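Local coordinates for protein NADH-dependent FAD reductase (Streptomyces globisporus, PDB 4R82) that catalyses the NADH-dependent reduction of FAD, supplying freely diffusing FADH2 to the halogenase and monooxygenase of enediyne antibiotic C-1027 biosynthesis, at residues P60-V66 / T147-V153; V36-G40 / S121-I126. One frame throughout, in Å; residues are numbered along the deposited sequence.

Interaction 1: P60-V66 / T147-V153. With FAD (flavin-adenine dinucleotide), chain K.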
loop_
_atom_site.group_PDB
_atom_site.type_symbol
_atom_site.label_atom_id
_atom_site.label_comp_id
_atom_site.label_asym_id
_atom_site.label_seq_id
_atom_site.Cartn_x
_atom_site.Cartn_y
_atom_site.Cartn_z
ATOM N N PRO A 60 3.891 15.978 -5.023
ATOM C CA PRO A 60 3.621 15.095 -3.888
ATOM C C PRO A 60 2.295 14.372 -4.107
ATOM O O PRO A 60 1.224 14.987 -3.989
ATOM C CB PRO A 60 3.537 16.055 -2.699
ATOM C CG PRO A 60 3.188 17.390 -3.302
ATOM C CD PRO A 60 3.792 17.407 -4.672
ATOM N N LEU A 61 2.369 13.082 -4.418
ATOM C CA LEU A 61 1.165 12.323 -4.783
ATOM C C LEU A 61 0.960 11.079 -3.942
ATOM O O LEU A 61 1.924 10.419 -3.553
ATOM C CB LEU A 61 1.209 11.881 -6.250
ATOM C CG LEU A 61 1.435 12.912 -7.353
ATOM C CD1 LEU A 61 1.475 12.215 -8.704
ATOM C CD2 LEU A 61 0.330 13.960 -7.312
ATOM N N VAL A 62 -0.310 10.768 -3.678
ATOM C CA VAL A 62 -0.717 9.504 -3.046
ATOM C C VAL A 62 -1.859 8.934 -3.843
ATOM O O VAL A 62 -2.449 9.628 -4.675
ATOM C CB VAL A 62 -1.183 9.706 -1.587
ATOM C CG1 VAL A 62 -0.079 10.353 -0.779
ATOM C CG2 VAL A 62 -2.459 10.571 -1.533
ATOM N N LEU A 63 -2.185 7.665 -3.607
ATOM C CA LEU A 63 -3.370 7.104 -4.245
ATOM C C LEU A 63 -4.183 6.292 -3.256
ATOM O O LEU A 63 -3.669 5.853 -2.218
ATOM C CB LEU A 63 -3.026 6.286 -5.510
ATOM C CG LEU A 63 -2.237 4.974 -5.412
ATOM C CD1 LEU A 63 -3.118 3.811 -4.936
ATOM C CD2 LEU A 63 -1.615 4.657 -6.771
ATOM N N ILE A 64 -5.462 6.129 -3.579
ATOM C CA ILE A 64 -6.321 5.170 -2.906
ATOM C C ILE A 64 -7.097 4.397 -3.967
ATOM O O ILE A 64 -7.321 4.896 -5.082
ATOM C CB ILE A 64 -7.313 5.851 -1.929
ATOM C CG1 ILE A 64 -8.120 6.938 -2.647
ATOM C CG2 ILE A 64 -6.571 6.452 -0.736
ATOM C CD1 ILE A 64 -9.143 7.625 -1.735
ATOM N N CYS A 65 -7.520 3.183 -3.621
ATOM C CA CYS A 65 -8.330 2.375 -4.528
ATOM C C CYS A 65 -9.663 2.171 -3.852
ATOM O O CYS A 65 -9.704 1.719 -2.708
ATOM C CB CYS A 65 -7.680 1.007 -4.745
ATOM S SG CYS A 65 -6.006 1.126 -5.435
ATOM N N VAL A 66 -10.742 2.503 -4.554
ATOM C CA VAL A 66 -12.074 2.499 -3.963
ATOM C C VAL A 66 -13.017 1.690 -4.832
ATOM O O VAL A 66 -13.120 1.922 -6.045
ATOM C CB VAL A 66 -12.614 3.938 -3.795
ATOM C CG1 VAL A 66 -14.013 3.931 -3.202
ATOM C CG2 VAL A 66 -11.683 4.742 -2.895
ATOM N N THR A 147 -11.749 1.947 -8.622
ATOM C CA THR A 147 -11.160 3.096 -9.295
ATOM C C THR A 147 -9.980 3.552 -8.453
ATOM O O THR A 147 -10.042 3.555 -7.218
ATOM C CB THR A 147 -12.156 4.242 -9.427
ATOM O OG1 THR A 147 -13.249 3.836 -10.254
ATOM C CG2 THR A 147 -11.488 5.465 -10.066
ATOM N N ILE A 148 -8.885 3.889 -9.129
ATOM C CA ILE A 148 -7.682 4.384 -8.472
ATOM C C ILE A 148 -7.761 5.900 -8.496
ATOM O O ILE A 148 -7.817 6.494 -9.570
ATOM C CB ILE A 148 -6.436 3.916 -9.237
ATOM C CG1 ILE A 148 -6.390 2.379 -9.250
ATOM C CG2 ILE A 148 -5.156 4.481 -8.617
ATOM C CD1 ILE A 148 -5.348 1.803 -10.209
ATOM N N PHE A 149 -7.794 6.525 -7.321
ATOM C CA PHE A 149 -7.843 7.987 -7.232
ATOM C C PHE A 149 -6.469 8.483 -6.849
ATOM O O PHE A 149 -5.969 8.161 -5.766
ATOM C CB PHE A 149 -8.857 8.436 -6.164
ATOM C CG PHE A 149 -10.287 8.133 -6.516
ATOM C CD1 PHE A 149 -10.857 6.908 -6.181
ATOM C CD2 PHE A 149 -11.066 9.075 -7.171
ATOM C CE1 PHE A 149 -12.178 6.628 -6.506
ATOM C CE2 PHE A 149 -12.387 8.798 -7.506
ATOM C CZ PHE A 149 -12.946 7.576 -7.171
ATOM N N LEU A 150 -5.864 9.263 -7.736
ATOM C CA LEU A 150 -4.541 9.825 -7.500
ATOM C C LEU A 150 -4.739 11.254 -7.022
ATOM O O LEU A 150 -5.371 12.066 -7.712
ATOM C CB LEU A 150 -3.745 9.811 -8.807
ATOM C CG LEU A 150 -2.274 10.241 -8.782
ATOM C CD1 LEU A 150 -1.443 9.262 -7.987
ATOM C CD2 LEU A 150 -1.728 10.371 -10.203
ATOM N N GLY A 151 -4.229 11.559 -5.832
ATOM C CA GLY A 151 -4.397 12.887 -5.276
ATOM C C GLY A 151 -3.077 13.572 -5.023
ATOM O O GLY A 151 -2.086 12.913 -4.707
ATOM N N GLU A 152 -3.065 14.894 -5.173
ATOM C CA GLU A 152 -1.883 15.675 -4.831
ATOM C C GLU A 152 -2.038 16.181 -3.398
ATOM O O GLU A 152 -3.080 16.735 -3.039
ATOM C CB GLU A 152 -1.675 16.833 -5.813
ATOM C CG GLU A 152 -0.452 17.685 -5.445
ATOM C CD GLU A 152 -0.104 18.722 -6.483
ATOM O OE1 GLU A 152 -0.680 18.678 -7.589
ATOM O OE2 GLU A 152 0.758 19.579 -6.192
ATOM N N VAL A 153 -1.005 15.982 -2.577
ATOM C CA VAL A 153 -1.048 16.377 -1.175
ATOM C C VAL A 153 -0.960 17.899 -1.087
ATOM O O VAL A 153 0.024 18.491 -1.547
ATOM C CB VAL A 153 0.124 15.762 -0.386
ATOM C CG1 VAL A 153 0.057 16.186 1.080
ATOM C CG2 VAL A 153 0.098 14.231 -0.508
HETATM N N1 FAD K . -12.815 -0.523 0.616
HETATM C C2 FAD K . -12.248 0.017 -0.451
HETATM O O2 FAD K . -13.041 0.343 -1.544
HETATM N N3 FAD K . -10.948 0.286 -0.540
HETATM C C4 FAD K . -10.143 -0.012 0.492
HETATM O O4 FAD K . -8.791 0.264 0.419
HETATM C C4X FAD K . -10.687 -0.620 1.659
HETATM N N5 FAD K . -9.862 -0.945 2.703
HETATM C C5X FAD K . -10.415 -1.495 3.821
HETATM C C6 FAD K . -9.562 -1.812 4.909
HETATM C C7 FAD K . -10.112 -2.399 6.051
HETATM C C7M FAD K . -9.209 -2.757 7.254
HETATM C C8 FAD K . -11.492 -2.652 6.125
HETATM C C8M FAD K . -12.063 -3.279 7.381
HETATM C C9 FAD K . -12.337 -2.336 5.049
HETATM C C9A FAD K . -11.795 -1.748 3.880
HETATM N N10 FAD K . -12.623 -1.428 2.820
HETATM C C10 FAD K . -12.058 -0.867 1.712
HETATM C "C1'" FAD K . -14.064 -1.687 2.837
HETATM C "C2'" FAD K . -14.894 -0.482 3.232
HETATM O "O2'" FAD K . -14.302 0.118 4.374
HETATM C "C3'" FAD K . -16.282 -0.957 3.646
HETATM O "O3'" FAD K . -16.144 -2.005 4.585
HETATM C "C4'" FAD K . -17.021 -1.531 2.478
HETATM O "O4'" FAD K . -16.798 -0.708 1.366
HETATM C "C5'" FAD K . -18.529 -1.713 2.784
HETATM O "O5'" FAD K . -19.269 -0.480 2.817
HETATM P P FAD K . -19.137 0.658 1.641
HETATM O O1P FAD K . -20.444 1.423 1.472
HETATM O O2P FAD K . -18.792 -0.032 0.342
HETATM O O3P FAD K . -18.049 1.627 2.033
#

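Interaction 2: V36-G40 / S121-I126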
loop_
_atom_site.group_PDB
_atom_site.type_symbol
_atom_site.label_atom_id
_atom_site.label_comp_id
_atom_site.label_asym_id
_atom_site.label_seq_id
_atom_site.Cartn_x
_atom_site.Cartn_y
_atom_site.Cartn_z
ATOM N N VAL A 36 -8.695 6.130 7.403
ATOM C CA VAL A 36 -10.078 6.460 7.061
ATOM C C VAL A 36 -9.979 7.575 6.039
ATOM O O VAL A 36 -9.344 8.610 6.289
ATOM C CB VAL A 36 -10.904 6.921 8.272
ATOM C CG1 VAL A 36 -12.292 7.375 7.831
ATOM C CG2 VAL A 36 -11.028 5.789 9.295
ATOM N N VAL A 37 -10.576 7.349 4.876
ATOM C CA VAL A 37 -10.684 8.386 3.865
ATOM C C VAL A 37 -11.966 9.163 4.115
ATOM O O VAL A 37 -13.022 8.559 4.326
ATOM C CB VAL A 37 -10.726 7.765 2.457
ATOM C CG1 VAL A 37 -10.990 8.836 1.392
ATOM C CG2 VAL A 37 -9.413 7.043 2.164
ATOM N N THR A 38 -11.891 10.492 4.088
ATOM C CA THR A 38 -13.094 11.288 4.291
ATOM C C THR A 38 -13.276 12.337 3.209
ATOM O O THR A 38 -12.313 12.763 2.556
ATOM C CB THR A 38 -13.109 11.982 5.670
ATOM O OG1 THR A 38 -11.930 12.790 5.810
ATOM C CG2 THR A 38 -13.143 10.953 6.799
ATOM N N VAL A 39 -14.526 12.743 3.029
ATOM C CA VAL A 39 -14.855 13.847 2.136
ATOM C C VAL A 39 -15.830 14.783 2.816
ATOM O O VAL A 39 -16.524 14.389 3.760
ATOM C CB VAL A 39 -15.491 13.348 0.813
ATOM C CG1 VAL A 39 -14.501 12.509 0.023
ATOM C CG2 VAL A 39 -16.763 12.558 1.103
ATOM N N GLY A 40 -15.866 16.026 2.339
ATOM C CA GLY A 40 -16.831 16.999 2.803
ATOM C C GLY A 40 -18.013 17.025 1.858
ATOM O O GLY A 40 -18.572 15.976 1.526
ATOM N N SER A 121 -9.854 20.593 2.579
ATOM C CA SER A 121 -10.721 19.587 1.984
ATOM C C SER A 121 -12.170 19.761 2.393
ATOM O O SER A 121 -13.073 19.247 1.728
ATOM C CB SER A 121 -10.265 18.198 2.414
ATOM O OG SER A 121 -10.363 18.061 3.823
ATOM N N GLY A 122 -12.396 20.454 3.505
ATOM C CA GLY A 122 -13.731 20.553 4.071
ATOM C C GLY A 122 -14.185 19.222 4.652
ATOM O O GLY A 122 -15.357 19.046 4.998
ATOM N N ALA A 123 -13.245 18.287 4.762
ATOM C CA ALA A 123 -13.549 16.939 5.244
ATOM C C ALA A 123 -13.211 16.798 6.715
ATOM O O ALA A 123 -12.222 17.375 7.192
ATOM C CB ALA A 123 -12.784 15.910 4.437
ATOM N N PRO A 124 -14.030 16.028 7.448
ATOM C CA PRO A 124 -13.681 15.734 8.838
ATOM C C PRO A 124 -12.385 14.934 8.911
ATOM O O PRO A 124 -12.213 13.966 8.170
ATOM C CB PRO A 124 -14.865 14.884 9.323
ATOM C CG PRO A 124 -16.000 15.252 8.409
ATOM C CD PRO A 124 -15.347 15.471 7.074
ATOM N N LEU A 125 -11.468 15.340 9.783
ATOM C CA LEU A 125 -10.214 14.617 9.943
ATOM C C LEU A 125 -10.311 13.883 11.276
ATOM O O LEU A 125 -10.742 14.471 12.260
ATOM C CB LEU A 125 -9.041 15.601 9.986
ATOM C CG LEU A 125 -8.973 16.575 8.810
ATOM C CD1 LEU A 125 -7.847 17.577 9.002
ATOM C CD2 LEU A 125 -8.757 15.801 7.552
ATOM N N ILE A 126 -9.941 12.605 11.313
ATOM C CA ILE A 126 -10.187 11.809 12.513
ATOM C C ILE A 126 -9.188 12.152 13.620
ATOM O O ILE A 126 -7.974 12.058 13.422
ATOM C CB ILE A 126 -10.129 10.297 12.215
ATOM C CG1 ILE A 126 -11.032 9.943 11.026
ATOM C CG2 ILE A 126 -10.542 9.495 13.446
ATOM C CD1 ILE A 126 -12.470 10.390 11.163
HETATM O O HOH W 1 -13.774 16.830 0.490
#

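Interaction 1: P60-V66 / T147-V153
Ile64 and Phe149 face each other as a hydrogen-bonded pair of antiparallel strands, joined by Phe149 N to Ile64 O at 2.8 Å and by Ile64 N to Phe149 O. On their face the flat Phe149 ring fits against beta-branched neighbours, a type suited to extended strands: Val66 CB comes obliquely to Phe149 CE1 at 3.8 Å, the Thr147 methyl lies over one ring face near the rim, and Ile64 CG1 packs on Phe149 CB. Further along, opposite Gly151 with no side chain, Val62 CG1 meets Val153 CG2 at 3.9 Å.

The other face carries Leu61, Leu63, Cys65, Ile148, Leu150 and Glu152. With CG anti to its backbone N (chi1 -175°), Leu150 leans toward the partner strand, its CD1 3.5 Å from Val62 O and its CD2 against Leu61 CD1. Leu63 CD2 touches Ile148 CG2, and Cys65 SG rests on Ile148 CG1. At the Cys65-Val66 end, part of the FAD pocket, the backbone Cys65 O accepts a hydrogen bond from flavin N3 at 2.9 Å, nearly straight at 169°.

Strands 53-56 and 131-143 flank the pair within the sheet, helix 71-78 packs on Ile64, Val66 and Phe149, and Phe27 of the second subunit reaches Val62.

Interaction 2: V36-G40 / S121-I126
An ST turn at Ser121 leads the 121-126 segment up to the end of strand 35-39, where short strand 124-126 packs beside the main antiparallel sheet of the flavin reductase domain. The two strands run nearly antiparallel, at 164°, but their axes stay 7.0 Å apart and there is no strand pairing between them; side chains, a water and one close backbone approach make the join.

Thr38 makes the direct polar link. Its OG1 donates to Pro124 O at 2.7 Å, approaching 23° out of the carbonyl plane. The chi1 of 56° sets this hydroxyl between the backbone N and carbonyl carbon, while CG2, anti to the carbonyl carbon, also lies against Pro124 O. Threonine suits the place because one branch donates and the other packs. Beside it, the small Ala123 methyl touches both Thr38 OG1 and the carbonyl carbon of Val39, and the Pro124 ring sets CD against Val39 O. At the far end two branched apolar residues meet, Val36 CB lying 4.1 Å from Ile126 CG1.

At the turn, close backbone approach replaces side chains. Gly40 CA comes 3.3 Å from Gly122 O in a CA-H...O contact; with no side chain, Gly40 lets its CA come this close to the carbonyl. Gly122 takes a positive phi, a conformation glycine adopts easily. Strand 81-86 supports both segments: Ser85 OG hydrogen-bonds Ile126 N, and Ala83 touches Thr38 and Leu125. Within the turn, Ser121 OG accepts from Ala123 N at 3.0 Å, fixing the bend. A single water closes this end, accepting from Gly40 N at 2.9 Å and donating to Ser121 O at 2.8 Å.

Overall arrangement
Both contacts involve the same antiparallel sheet, and their centres lie 14 Å apart. Interaction 1 pairs two of its strands, whereas interaction 2 sets a separate short strand against another part of it. They meet directly where Ile64 CD1 packs on Val37 CG1 at 3.8 Å; Val37 points away from the 121-126 segment, so strand 35-39 serves both. Helix 71-78 is shared too, with Leu76 touching Ile64 and Val66 as well as Val39. Interaction 1 reaches the flavin through Cys65, whose side chain also lies about 6 Å from a bound NAD, while in interaction 2 the Val36 side chain stays about 8 Å from FAD.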